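Local coordinates for protein lysozyme, putative (Bacillus anthracis, PDB 2WAG) that probably hydrolyses bacterial cell-wall peptidoglycan as a family GH25 lysozyme, probably by a neighbouring-group mechanism with retention of anomeric configuration, at residues A[14-20]-A[201-207]. Numbering follows the deposited sequence.
Sequences YEIKGVD and IDLNVFY. With 15P (polyethylene glycol (N=34)), chain M.
With chi1 at 65°, the carboxylate of D20 sits between its own backbone N and carbonyl carbon, and in N204 the first torsion (-56°) sets the amide beside the backbone N; the two side chains cross at about a right angle, carboxylate and amide planes 50° apart. N204 ND2 donates to the anti lone pair of D20 OD1 (2.9 Å), which lies almost in the amide plane. The same ND2 makes a weak bond to G18 O. Q184 NE2 also reaches D20 OD1, and W164 NE1 holds N204 OD1, so amide and carboxylate are fixed in rotation. D20 OD2 approaches D202 OD2 to 2.6 Å, the two carboxylate planes turned obliquely to each other. These residues lie on antiparallel strands 17-20 and 202-206, which close the curled sheet of the TIM-barrel-like GH25 fold by joining its first strand to its last. F206 N to I16 O (2.9 Å), G18 N to N204 O (3.0 Å) and N204 N to G18 O (2.8 Å) knit the backbones. On the other face, V19 CG1 packs against L203 CD2 at 3.7 Å. Before strand 17-20, Y14 CB packs on V205 CG2 of strand 202-206, and Y207 O, just past that strand, meets the edge of the Y14 ring at CD1 (3.3 Å). A water bridges I16 N and F206 O.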
loop_
_atom_site.group_PDB
_atom_site.type_symbol
_atom_site.label_atom_id
_atom_site.label_comp_id
_atom_site.label_asym_id
_atom_site.label_seq_id
_atom_site.Cartn_x
_atom_site.Cartn_y
_atom_site.Cartn_z
ATOM N N TYR A 14 -13.377 18.925 -2.015
ATOM C CA TYR A 14 -13.398 18.417 -0.652
ATOM C C TYR A 14 -12.291 19.075 0.133
ATOM O O TYR A 14 -11.116 18.738 -0.041
ATOM C CB TYR A 14 -13.222 16.884 -0.646
ATOM C CG TYR A 14 -14.246 16.204 -1.502
ATOM C CD1 TYR A 14 -15.584 16.250 -1.164
ATOM C CD2 TYR A 14 -13.884 15.533 -2.690
ATOM C CE1 TYR A 14 -16.549 15.661 -1.970
ATOM C CE2 TYR A 14 -14.829 14.931 -3.491
ATOM C CZ TYR A 14 -16.165 14.999 -3.139
ATOM O OH TYR A 14 -17.119 14.420 -3.938
ATOM N N GLU A 15 -12.656 19.998 1.010
ATOM C CA GLU A 15 -11.665 20.756 1.750
ATOM C C GLU A 15 -11.378 20.306 3.162
ATOM O O GLU A 15 -10.521 20.878 3.817
ATOM C CB GLU A 15 -12.053 22.221 1.809
ATOM C CG GLU A 15 -12.203 22.815 0.445
ATOM C CD GLU A 15 -12.137 24.290 0.529
ATOM O OE1 GLU A 15 -11.001 24.820 0.618
ATOM O OE2 GLU A 15 -13.215 24.894 0.604
ATOM N N ILE A 16 -12.109 19.324 3.665
ATOM C CA ILE A 16 -11.919 18.844 5.018
ATOM C C ILE A 16 -11.117 17.542 4.949
ATOM O O ILE A 16 -11.631 16.487 4.553
ATOM C CB ILE A 16 -13.282 18.593 5.712
ATOM C CG1 ILE A 16 -14.158 19.865 5.662
ATOM C CG2 ILE A 16 -13.092 18.071 7.154
ATOM C CD1 ILE A 16 -13.551 21.069 6.318
ATOM N N LYS A 17 -9.848 17.640 5.341
ATOM C CA LYS A 17 -8.849 16.584 5.197
ATOM C C LYS A 17 -8.457 16.020 6.560
ATOM O O LYS A 17 -8.490 16.746 7.560
ATOM C CB LYS A 17 -7.600 17.179 4.518
ATOM C CG LYS A 17 -6.476 16.205 4.209
ATOM C CD LYS A 17 -5.341 16.852 3.367
ATOM C CE LYS A 17 -4.666 18.025 4.076
ATOM N NZ LYS A 17 -3.580 18.627 3.220
ATOM N N GLY A 18 -8.040 14.762 6.604
ATOM C CA GLY A 18 -7.599 14.175 7.867
ATOM C C GLY A 18 -6.818 12.908 7.664
ATOM O O GLY A 18 -6.692 12.422 6.553
ATOM N N VAL A 19 -6.310 12.376 8.743
ATOM C CA VAL A 19 -5.460 11.204 8.670
ATOM C C VAL A 19 -6.063 9.997 9.363
ATOM O O VAL A 19 -6.959 10.131 10.111
ATOM C CB VAL A 19 -4.077 11.484 9.372
ATOM C CG1 VAL A 19 -3.403 12.738 8.797
ATOM C CG2 VAL A 19 -4.233 11.607 10.920
ATOM N N ASP A 20 -5.512 8.826 9.042
ATOM C CA ASP A 20 -5.749 7.648 9.877
ATOM C C ASP A 20 -4.395 7.015 10.102
ATOM O O ASP A 20 -3.563 7.034 9.198
ATOM C CB ASP A 20 -6.789 6.669 9.293
ATOM C CG ASP A 20 -6.350 6.040 8.021
ATOM O OD1 ASP A 20 -6.695 6.598 6.984
ATOM O OD2 ASP A 20 -5.677 5.000 8.061
ATOM N N ILE A 201 1.610 7.476 5.512
ATOM C CA ILE A 201 0.481 7.804 6.344
ATOM C C ILE A 201 -0.709 8.038 5.424
ATOM O O ILE A 201 -0.610 8.694 4.382
ATOM C CB ILE A 201 0.759 9.054 7.160
ATOM C CG1 ILE A 201 -0.370 9.300 8.172
ATOM C CG2 ILE A 201 1.039 10.236 6.220
ATOM C CD1 ILE A 201 -0.004 10.344 9.181
ATOM N N ASP A 202 -1.833 7.448 5.793
ATOM C CA ASP A 202 -3.057 7.543 5.022
ATOM C C ASP A 202 -3.728 8.909 5.157
ATOM O O ASP A 202 -3.909 9.402 6.278
ATOM C CB ASP A 202 -4.074 6.538 5.578
ATOM C CG ASP A 202 -3.682 5.078 5.349
ATOM O OD1 ASP A 202 -2.897 4.770 4.421
ATOM O OD2 ASP A 202 -4.207 4.218 6.107
ATOM N N LEU A 203 -4.120 9.458 4.026
ATOM C CA LEU A 203 -4.881 10.711 4.009
ATOM C C LEU A 203 -6.250 10.535 3.428
ATOM O O LEU A 203 -6.479 9.751 2.568
ATOM C CB LEU A 203 -4.144 11.857 3.282
ATOM C CG LEU A 203 -2.686 12.129 3.733
ATOM C CD1 LEU A 203 -2.157 13.305 2.900
ATOM C CD2 LEU A 203 -2.581 12.417 5.166
ATOM N N ASN A 204 -7.147 11.339 3.978
ATOM C CA ASN A 204 -8.554 11.176 3.736
ATOM C C ASN A 204 -9.292 12.490 3.586
ATOM O O ASN A 204 -8.846 13.426 4.065
ATOM C CB ASN A 204 -9.203 10.468 4.954
ATOM C CG ASN A 204 -8.557 9.131 5.311
ATOM O OD1 ASN A 204 -8.856 8.166 4.798
ATOM N ND2 ASN A 204 -7.643 9.187 6.201
ATOM N N VAL A 205 -10.431 12.504 2.915
ATOM C CA VAL A 205 -11.319 13.669 3.015
ATOM C C VAL A 205 -12.719 13.258 3.483
ATOM O O VAL A 205 -13.171 12.138 3.241
ATOM C CB VAL A 205 -11.457 14.473 1.686
ATOM C CG1 VAL A 205 -10.155 15.186 1.390
ATOM C CG2 VAL A 205 -11.910 13.584 0.519
ATOM N N PHE A 206 -13.372 14.203 4.158
ATOM C CA PHE A 206 -14.804 14.133 4.465
ATOM C C PHE A 206 -15.585 14.622 3.243
ATOM O O PHE A 206 -15.058 15.402 2.447
ATOM C CB PHE A 206 -15.011 15.047 5.678
ATOM C CG PHE A 206 -16.441 15.176 6.172
ATOM C CD1 PHE A 206 -17.117 14.107 6.734
ATOM C CD2 PHE A 206 -17.065 16.421 6.161
ATOM C CE1 PHE A 206 -18.404 14.268 7.257
ATOM C CE2 PHE A 206 -18.362 16.578 6.670
ATOM C CZ PHE A 206 -19.020 15.511 7.209
ATOM N N TYR A 207 -16.815 14.179 3.046
ATOM C CA TYR A 207 -17.568 14.556 1.879
ATOM C C TYR A 207 -18.053 16.007 1.862
ATOM O O TYR A 207 -18.241 16.559 0.846
ATOM C CB TYR A 207 -18.844 13.646 1.792
ATOM C CG TYR A 207 -19.980 14.114 2.674
ATOM C CD1 TYR A 207 -20.950 14.939 2.179
ATOM C CD2 TYR A 207 -20.021 13.818 3.993
ATOM C CE1 TYR A 207 -21.873 15.430 2.942
ATOM C CE2 TYR A 207 -21.011 14.275 4.758
ATOM C CZ TYR A 207 -21.936 15.115 4.225
ATOM O OH TYR A 207 -22.901 15.596 5.073
HETATM C C1 15P M . -23.826 16.154 7.707
HETATM C C2 15P M . -23.011 14.862 7.676
HETATM O O1 15P M . -23.989 13.808 7.794
HETATM C C3 15P M . -23.661 12.632 7.055
HETATM O O HOH W 1 -14.476 18.053 2.511
HETATM O O HOH W 2 -1.610 5.611 8.009
#